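Local coordinates for acetyl-CoA hydrolase/transferase family protein (Porphyromonas gingivalis, PDB 2NVV) that probably transfers coenzyme A between acetyl-CoA and a carboxylate or hydrolyses acetyl-CoA, and carries bound zinc, at residues A[450-462]-A[485-497]. Numbering follows the deposited sequence.
Sequences PDYRPLLRQYLEL and SGDMRNVRWEDYM
The backbone oxygen of L455 takes two N-H groups. One is the indole NE1 of W493, 2.9 Å from L455 O; the other is the backbone N of Y459, a weak helix bond. L455 O lies near the indole plane, but the donor is tilted from the carbonyl plane, and the N-H points at L455 O at 150°. One face of W493 packs against Y459, the first residue of a type I turn that ends at L462. Y459 CD1 lies over the six-membered ring of W493, 3.7 Å from CH2, with the ring planes 50° apart. L462 CD1 is on the same side of the indole, 4.1 Å from W493 CG, toward the rim. V491 CG1, from the same segment as W493, lies over the opposite face. L455 holds CG anti to its backbone N (chi1 -150°); CD1 lies against the indole NE1 and CD2 against V491 CB.

Helix 453-459, with Y452 as its N-cap residue, lies between helix 436-446 and the C-terminal tail. The tail after helix 477-484 runs alongside it, in the same direction, and its 3-10 segment 488-490 lies beside the start of the helix.

There Y452 CE2 lies 3.6 Å from M488 CB, and R489 CG is close to the same ring, both obliquely placed. The Y452 hydroxyl is hydrogen-bonded to G400 O. R489 bends its chain to serve two acids. R489 NH2 forms a salt bridge to D451 OD1 at 3.2 Å, on the anti side but out of the carboxylate plane; R489 NH1 forms another to D487 OD2 at 2.9 Å. Further along, a water accepts from W493 N and donates to Q458 OE1.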
loop_
_atom_site.group_PDB
_atom_site.type_symbol
_atom_site.label_atom_id
_atom_site.label_comp_id
_atom_site.label_asym_id
_atom_site.label_seq_id
_atom_site.Cartn_x
_atom_site.Cartn_y
_atom_site.Cartn_z
ATOM N N PRO A 450 8.780 -27.393 -12.004
ATOM C CA PRO A 450 8.727 -28.794 -11.562
ATOM C C PRO A 450 9.842 -29.216 -10.609
ATOM O O PRO A 450 9.584 -29.930 -9.636
ATOM C CB PRO A 450 8.747 -29.559 -12.876
ATOM C CG PRO A 450 7.881 -28.677 -13.742
ATOM C CD PRO A 450 8.436 -27.291 -13.436
ATOM N N ASP A 451 11.068 -28.775 -10.888
ATOM C CA ASP A 451 12.231 -29.096 -10.065
ATOM C C ASP A 451 12.129 -28.641 -8.615
ATOM O O ASP A 451 12.890 -29.110 -7.776
ATOM C CB ASP A 451 13.487 -28.467 -10.659
ATOM C CG ASP A 451 14.067 -29.273 -11.789
ATOM O OD1 ASP A 451 15.036 -28.797 -12.423
ATOM O OD2 ASP A 451 13.563 -30.388 -12.036
ATOM N N TYR A 452 11.208 -27.728 -8.316
ATOM C CA TYR A 452 11.070 -27.223 -6.949
ATOM C C TYR A 452 9.696 -27.459 -6.335
ATOM O O TYR A 452 9.480 -27.178 -5.161
ATOM C CB TYR A 452 11.385 -25.712 -6.905
ATOM C CG TYR A 452 12.817 -25.369 -7.257
ATOM C CD1 TYR A 452 13.184 -25.052 -8.566
ATOM C CD2 TYR A 452 13.815 -25.405 -6.280
ATOM C CE1 TYR A 452 14.514 -24.782 -8.889
ATOM C CE2 TYR A 452 15.136 -25.139 -6.590
ATOM C CZ TYR A 452 15.483 -24.829 -7.888
ATOM O OH TYR A 452 16.802 -24.569 -8.166
ATOM N N ARG A 453 8.762 -27.987 -7.116
ATOM C CA ARG A 453 7.429 -28.199 -6.592
ATOM C C ARG A 453 7.369 -29.195 -5.427
ATOM O O ARG A 453 6.747 -28.913 -4.404
ATOM C CB ARG A 453 6.485 -28.612 -7.735
ATOM C CG ARG A 453 6.776 -27.843 -9.012
ATOM C CD ARG A 453 5.541 -27.261 -9.692
ATOM N NE ARG A 453 4.823 -28.241 -10.497
ATOM C CZ ARG A 453 4.415 -28.045 -11.754
ATOM N NH1 ARG A 453 4.647 -26.895 -12.384
ATOM N NH2 ARG A 453 3.774 -29.014 -12.385
ATOM N N PRO A 454 8.014 -30.361 -5.550
ATOM C CA PRO A 454 7.942 -31.302 -4.428
ATOM C C PRO A 454 8.590 -30.823 -3.127
ATOM O O PRO A 454 8.126 -31.130 -2.019
ATOM C CB PRO A 454 8.592 -32.570 -4.996
ATOM C CG PRO A 454 9.479 -32.065 -6.067
ATOM C CD PRO A 454 8.681 -30.972 -6.712
ATOM N N LEU A 455 9.654 -30.048 -3.272
ATOM C CA LEU A 455 10.382 -29.516 -2.131
ATOM C C LEU A 455 9.540 -28.474 -1.391
ATOM O O LEU A 455 9.528 -28.425 -0.160
ATOM C CB LEU A 455 11.687 -28.906 -2.623
ATOM C CG LEU A 455 12.915 -28.891 -1.711
ATOM C CD1 LEU A 455 13.062 -30.202 -0.947
ATOM C CD2 LEU A 455 14.138 -28.628 -2.586
ATOM N N LEU A 456 8.825 -27.639 -2.138
ATOM C CA LEU A 456 7.980 -26.634 -1.508
ATOM C C LEU A 456 6.709 -27.279 -0.955
ATOM O O LEU A 456 6.072 -26.726 -0.062
ATOM C CB LEU A 456 7.648 -25.522 -2.504
ATOM C CG LEU A 456 8.867 -24.653 -2.848
ATOM C CD1 LEU A 456 8.534 -23.725 -4.003
ATOM C CD2 LEU A 456 9.310 -23.854 -1.604
ATOM N N ARG A 457 6.343 -28.451 -1.480
ATOM C CA ARG A 457 5.168 -29.153 -0.978
ATOM C C ARG A 457 5.556 -29.762 0.363
ATOM O O ARG A 457 4.747 -29.819 1.283
ATOM C CB ARG A 457 4.706 -30.264 -1.937
ATOM C CG ARG A 457 4.036 -29.784 -3.198
ATOM C CD ARG A 457 3.332 -30.923 -3.927
ATOM N NE ARG A 457 2.859 -30.518 -5.257
ATOM C CZ ARG A 457 3.495 -30.771 -6.400
ATOM N NH1 ARG A 457 4.640 -31.442 -6.403
ATOM N NH2 ARG A 457 2.986 -30.339 -7.545
ATOM N N GLN A 458 6.802 -30.217 0.461
ATOM C CA GLN A 458 7.319 -30.799 1.699
ATOM C C GLN A 458 7.465 -29.730 2.780
ATOM O O GLN A 458 7.385 -30.023 3.976
ATOM C CB GLN A 458 8.677 -31.449 1.457
ATOM C CG GLN A 458 8.622 -32.749 0.679
ATOM C CD GLN A 458 10.002 -33.354 0.474
ATOM O OE1 GLN A 458 10.887 -32.719 -0.096
ATOM N NE2 GLN A 458 10.189 -34.582 0.938
ATOM N N TYR A 459 7.684 -28.490 2.360
ATOM C CA TYR A 459 7.832 -27.389 3.300
ATOM C C TYR A 459 6.525 -27.140 4.036
ATOM O O TYR A 459 6.526 -26.705 5.187
ATOM C CB TYR A 459 8.247 -26.112 2.571
ATOM C CG TYR A 459 8.445 -24.934 3.495
ATOM C CD1 TYR A 459 9.575 -24.841 4.307
ATOM C CD2 TYR A 459 7.481 -23.928 3.589
ATOM C CE1 TYR A 459 9.740 -23.773 5.191
ATOM C CE2 TYR A 459 7.634 -22.855 4.470
ATOM C CZ TYR A 459 8.764 -22.788 5.264
ATOM O OH TYR A 459 8.899 -21.738 6.126
ATOM N N LEU A 460 5.409 -27.411 3.371
ATOM C CA LEU A 460 4.095 -27.207 3.973
ATOM C C LEU A 460 3.705 -28.319 4.945
ATOM O O LEU A 460 2.680 -28.229 5.631
ATOM C CB LEU A 460 3.039 -27.095 2.882
ATOM C CG LEU A 460 3.154 -25.835 2.031
ATOM C CD1 LEU A 460 2.214 -25.940 0.827
ATOM C CD2 LEU A 460 2.827 -24.607 2.896
ATOM N N GLU A 461 4.521 -29.366 5.007
ATOM C CA GLU A 461 4.244 -30.481 5.903
ATOM C C GLU A 461 5.327 -30.661 6.950
ATOM O O GLU A 461 5.642 -31.793 7.313
ATOM C CB GLU A 461 4.113 -31.773 5.097
ATOM C CG GLU A 461 3.087 -31.708 3.972
ATOM C CD GLU A 461 1.674 -31.385 4.463
ATOM O OE1 GLU A 461 0.771 -31.240 3.600
ATOM O OE2 GLU A 461 1.459 -31.279 5.699
ATOM N N LEU A 462 5.894 -29.560 7.439
ATOM C CA LEU A 462 6.959 -29.645 8.429
ATOM C C LEU A 462 6.476 -29.525 9.865
ATOM O O LEU A 462 7.274 -29.278 10.777
ATOM C CB LEU A 462 8.042 -28.597 8.141
ATOM C CG LEU A 462 8.831 -28.814 6.838
ATOM C CD1 LEU A 462 9.989 -27.813 6.735
ATOM C CD2 LEU A 462 9.364 -30.241 6.801
ATOM N N SER A 485 25.904 -24.333 -1.883
ATOM C CA SER A 485 26.127 -25.195 -3.054
ATOM C C SER A 485 26.048 -24.517 -4.403
ATOM O O SER A 485 26.670 -24.972 -5.356
ATOM C CB SER A 485 25.116 -26.344 -3.074
ATOM O OG SER A 485 25.260 -27.176 -1.941
ATOM N N GLY A 486 25.259 -23.454 -4.493
ATOM C CA GLY A 486 25.103 -22.762 -5.758
ATOM C C GLY A 486 23.906 -23.325 -6.505
ATOM O O GLY A 486 23.590 -22.894 -7.617
ATOM N N ASP A 487 23.243 -24.299 -5.886
ATOM C CA ASP A 487 22.075 -24.939 -6.478
ATOM C C ASP A 487 21.024 -25.201 -5.396
ATOM O O ASP A 487 21.224 -26.037 -4.517
ATOM C CB ASP A 487 22.468 -26.263 -7.133
ATOM C CG ASP A 487 21.356 -26.838 -8.000
ATOM O OD1 ASP A 487 20.177 -26.722 -7.615
ATOM O OD2 ASP A 487 21.664 -27.412 -9.061
HETATM N N MSE A 488 19.900 -24.496 -5.471
HETATM C CA MSE A 488 18.852 -24.649 -4.476
HETATM C C MSE A 488 18.209 -26.030 -4.448
HETATM O O MSE A 488 17.578 -26.400 -3.463
HETATM C CB MSE A 488 17.769 -23.586 -4.690
HETATM C CG MSE A 488 18.271 -22.150 -4.648
HETATM SE SE MSE A 488 16.818 -20.878 -4.694
HETATM C CE MSE A 488 17.736 -19.317 -3.970
ATOM N N ARG A 489 18.356 -26.794 -5.524
ATOM C CA ARG A 489 17.752 -28.130 -5.580
ATOM C C ARG A 489 18.405 -29.084 -4.601
ATOM O O ARG A 489 17.877 -30.161 -4.345
ATOM C CB ARG A 489 17.863 -28.725 -6.981
ATOM C CG ARG A 489 17.045 -28.020 -8.059
ATOM C CD ARG A 489 17.984 -27.479 -9.103
ATOM N NE ARG A 489 17.699 -27.983 -10.432
ATOM C CZ ARG A 489 18.566 -27.953 -11.438
ATOM N NH1 ARG A 489 19.783 -27.451 -11.252
ATOM N NH2 ARG A 489 18.199 -28.389 -12.641
ATOM N N ASN A 490 19.568 -28.695 -4.077
ATOM C CA ASN A 490 20.297 -29.511 -3.110
ATOM C C ASN A 490 19.712 -29.450 -1.704
ATOM O O ASN A 490 20.254 -30.055 -0.770
ATOM C CB ASN A 490 21.758 -29.084 -3.052
ATOM C CG ASN A 490 22.495 -29.440 -4.295
ATOM O OD1 ASN A 490 22.328 -30.544 -4.823
ATOM N ND2 ASN A 490 23.323 -28.524 -4.783
ATOM N N VAL A 491 18.610 -28.728 -1.552
ATOM C CA VAL A 491 18.001 -28.598 -0.251
ATOM C C VAL A 491 17.287 -29.877 0.149
ATOM O O VAL A 491 16.686 -30.559 -0.679
ATOM C CB VAL A 491 16.991 -27.416 -0.217
ATOM C CG1 VAL A 491 16.157 -27.470 1.053
ATOM C CG2 VAL A 491 17.730 -26.091 -0.291
ATOM N N ARG A 492 17.381 -30.190 1.434
ATOM C CA ARG A 492 16.734 -31.340 2.052
ATOM C C ARG A 492 16.383 -30.801 3.435
ATOM O O ARG A 492 17.266 -30.483 4.234
ATOM C CB ARG A 492 17.702 -32.520 2.146
ATOM C CG ARG A 492 17.897 -33.252 0.823
ATOM C CD ARG A 492 19.017 -34.277 0.920
ATOM N NE ARG A 492 18.886 -35.143 2.092
ATOM C CZ ARG A 492 19.828 -35.991 2.505
ATOM N NH1 ARG A 492 19.625 -36.742 3.588
ATOM N NH2 ARG A 492 20.976 -36.081 1.838
ATOM N N TRP A 493 15.091 -30.670 3.700
ATOM C CA TRP A 493 14.627 -30.120 4.963
ATOM C C TRP A 493 15.210 -30.780 6.198
ATOM O O TRP A 493 15.370 -30.129 7.230
ATOM C CB TRP A 493 13.100 -30.152 5.000
ATOM C CG TRP A 493 12.513 -29.390 3.854
ATOM C CD1 TRP A 493 11.769 -29.894 2.827
ATOM C CD2 TRP A 493 12.698 -27.994 3.567
ATOM N NE1 TRP A 493 11.482 -28.906 1.916
ATOM C CE2 TRP A 493 12.039 -27.729 2.342
ATOM C CE3 TRP A 493 13.356 -26.945 4.223
ATOM C CZ2 TRP A 493 12.020 -26.455 1.759
ATOM C CZ3 TRP A 493 13.338 -25.682 3.647
ATOM C CH2 TRP A 493 12.674 -25.446 2.425
ATOM N N GLU A 494 15.539 -32.062 6.091
ATOM C CA GLU A 494 16.107 -32.790 7.215
ATOM C C GLU A 494 17.511 -32.282 7.510
ATOM O O GLU A 494 18.043 -32.491 8.602
ATOM C CB GLU A 494 16.124 -34.294 6.916
ATOM C CG GLU A 494 14.736 -34.952 6.983
ATOM C CD GLU A 494 13.770 -34.489 5.877
ATOM O OE1 GLU A 494 12.537 -34.588 6.085
ATOM O OE2 GLU A 494 14.235 -34.043 4.800
ATOM N N ASP A 495 18.098 -31.602 6.530
ATOM C CA ASP A 495 19.438 -31.039 6.667
ATOM C C ASP A 495 19.374 -29.660 7.307
ATOM O O ASP A 495 20.314 -29.242 7.989
ATOM C CB ASP A 495 20.108 -30.910 5.303
ATOM C CG ASP A 495 20.504 -32.237 4.723
ATOM O OD1 ASP A 495 20.859 -32.259 3.521
ATOM O OD2 ASP A 495 20.468 -33.249 5.466
ATOM N N TYR A 496 18.277 -28.944 7.075
ATOM C CA TYR A 496 18.131 -27.611 7.640
ATOM C C TYR A 496 17.377 -27.599 8.957
ATOM O O TYR A 496 16.881 -26.566 9.405
ATOM C CB TYR A 496 17.481 -26.669 6.623
ATOM C CG TYR A 496 18.458 -26.226 5.559
ATOM C CD1 TYR A 496 18.781 -27.058 4.483
ATOM C CD2 TYR A 496 19.128 -25.010 5.674
ATOM C CE1 TYR A 496 19.754 -26.688 3.556
ATOM C CE2 TYR A 496 20.102 -24.630 4.754
ATOM C CZ TYR A 496 20.413 -25.472 3.699
ATOM O OH TYR A 496 21.388 -25.093 2.802
HETATM N N MSE A 497 17.312 -28.770 9.578
HETATM C CA MSE A 497 16.661 -28.937 10.871
HETATM C C MSE A 497 16.987 -30.331 11.405
HETATM O O MSE A 497 17.690 -30.408 12.442
HETATM C CB MSE A 497 15.140 -28.754 10.752
HETATM C CG MSE A 497 14.437 -29.732 9.812
HETATM SE SE MSE A 497 12.484 -29.527 9.764
HETATM C CE MSE A 497 11.970 -31.207 10.541
HETATM O O HOH W 1 13.555 -32.697 1.695
#